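PDB 4UYP: cellulosomal scaffoldin adaptor protein B from Acetivibrio cellulolyticus, which joins the anchoring scaffoldin ScaC through its C-terminal calcium-binding type I dockerin, which docks on a ScaC cohesin in assembling the cellulosome. Local coordinates for residues G11-I16 / R58-G63. The protein carries 2 engineered substitutions. Numbering follows the deposited sequence.
Sequences GSVRSI and RDYVLG. Engineered in segment 11-16: S15 (natural residue Ile), I16 (natural residue Asn). With CA (calcium ion), chain L.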
# COMPACT_ATOMS: atom_id res chain seq x y z
N GLY B 11 29.10 8.50 12.27
CA GLY B 11 29.76 9.74 12.70
C GLY B 11 29.97 10.80 11.62
O GLY B 11 30.56 11.87 11.90
N SER B 12 29.54 10.51 10.35
CA SER B 12 29.80 11.37 9.27
C SER B 12 28.59 11.35 8.32
O SER B 12 28.08 10.26 8.14
CB SER B 12 30.95 10.74 8.52
OG SER B 12 31.44 11.53 7.52
N VAL B 13 28.22 12.49 7.73
CA VAL B 13 27.16 12.50 6.71
C VAL B 13 27.84 12.36 5.37
O VAL B 13 28.66 13.16 4.93
CB VAL B 13 26.39 13.81 6.79
CG1 VAL B 13 25.20 13.72 5.83
CG2 VAL B 13 25.84 13.98 8.22
N ARG B 14 27.46 11.28 4.65
CA ARG B 14 28.17 10.83 3.45
C ARG B 14 27.16 10.44 2.40
O ARG B 14 26.01 10.23 2.68
CB ARG B 14 29.02 9.59 3.74
CG ARG B 14 29.94 9.76 4.93
CD ARG B 14 30.92 10.83 4.50
NE ARG B 14 32.05 10.38 3.73
CZ ARG B 14 33.05 9.54 4.14
NH1 ARG B 14 33.08 9.09 5.41
NH2 ARG B 14 34.06 9.15 3.29
N SER B 15 27.67 10.26 1.20
CA SER B 15 26.77 9.89 0.06
C SER B 15 25.90 8.70 0.37
O SER B 15 24.68 8.59 -0.01
CB SER B 15 27.55 9.63 -1.20
OG SER B 15 28.13 10.85 -1.65
N ILE B 16 26.52 7.69 1.01
CA ILE B 16 25.79 6.44 1.26
C ILE B 16 24.60 6.64 2.17
O ILE B 16 23.61 5.92 2.10
CB ILE B 16 26.74 5.33 1.76
CG1 ILE B 16 26.14 3.90 1.60
CG2 ILE B 16 27.14 5.58 3.22
CD1 ILE B 16 26.00 3.46 0.11
N ARG B 58 21.74 14.04 0.21
CA ARG B 58 22.67 14.10 -0.89
C ARG B 58 23.14 15.52 -1.16
O ARG B 58 24.35 15.75 -1.35
CB ARG B 58 21.95 13.57 -2.12
CG ARG B 58 22.94 13.57 -3.28
CD ARG B 58 22.18 13.44 -4.56
NE ARG B 58 21.43 14.68 -4.85
CZ ARG B 58 20.67 14.86 -5.91
NH1 ARG B 58 20.45 13.86 -6.79
NH2 ARG B 58 20.04 16.04 -6.11
N ASP B 59 22.18 16.45 -1.15
CA ASP B 59 22.53 17.87 -1.47
C ASP B 59 23.39 18.44 -0.37
O ASP B 59 24.25 19.29 -0.73
CB ASP B 59 21.25 18.67 -1.70
CG ASP B 59 20.51 18.24 -2.97
OD1 ASP B 59 21.07 17.44 -3.78
OD2 ASP B 59 19.40 18.75 -3.17
N TYR B 60 23.23 18.07 0.86
CA TYR B 60 24.20 18.53 1.88
C TYR B 60 25.60 17.97 1.57
O TYR B 60 26.63 18.69 1.64
CB TYR B 60 23.73 18.03 3.27
CG TYR B 60 24.68 18.27 4.39
CD1 TYR B 60 24.61 19.48 5.09
CD2 TYR B 60 25.62 17.34 4.77
CE1 TYR B 60 25.50 19.77 6.11
CE2 TYR B 60 26.46 17.61 5.87
CZ TYR B 60 26.37 18.83 6.52
OH TYR B 60 27.32 19.00 7.57
N VAL B 61 25.69 16.66 1.29
CA VAL B 61 26.98 16.05 1.00
C VAL B 61 27.67 16.81 -0.13
O VAL B 61 28.89 17.02 -0.11
CB VAL B 61 26.81 14.55 0.70
CG1 VAL B 61 28.14 14.00 0.19
CG2 VAL B 61 26.41 13.83 2.00
N LEU B 62 26.90 17.16 -1.17
CA LEU B 62 27.46 17.80 -2.39
C LEU B 62 27.73 19.29 -2.16
O LEU B 62 28.27 19.92 -3.10
CB LEU B 62 26.53 17.54 -3.58
CG LEU B 62 26.38 16.07 -3.91
CD1 LEU B 62 25.44 15.85 -5.08
CD2 LEU B 62 27.72 15.35 -4.25
N GLY B 63 27.31 19.84 -1.06
CA GLY B 63 27.65 21.22 -0.80
C GLY B 63 26.64 22.22 -1.26
O GLY B 63 26.94 23.41 -1.30
CA CA L . 27.04 8.16 7.87
O HOH W 1 28.06 6.97 6.04
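V13 and V61 bring the second half of the first calcium loop of this type I dockerin, a pair of EF-hand-like loop-helix units, against the last turn of helix 51-61. The tight part is apolar. V13 reaches across with CG1, anti to its backbone N (chi1 -174°), which comes within 3.8 Å of CD2 of Y60, approaching that ring obliquely, and 4.0 Å from CG2 of V61. The two methyl branches of V61 divide the work: V61 CG2 lies against the backbone of residues 13-15, 3.5 Å from R14 C, while V61 CG1 lies 3.9 Å from the S15 backbone N. Beyond this, Y60 continues the apolar patch to F68, whose ring meets its own. The loose side is the solvent-exposed one, at S15, an engineered residue modelled in two conformers, which brings OG near V61 CG1 in one of them. The CB of R14 points away from helix 51-61. Facing elsewhere, R58 and D59 form a salt bridge and hydrogen-bond to the ScaC chain, so the same helix end serves the cohesin interface. Directly before V13, the S12 carbonyl O binds the calcium ion at 2.4 Å, alongside D6, D8, N10 and D17.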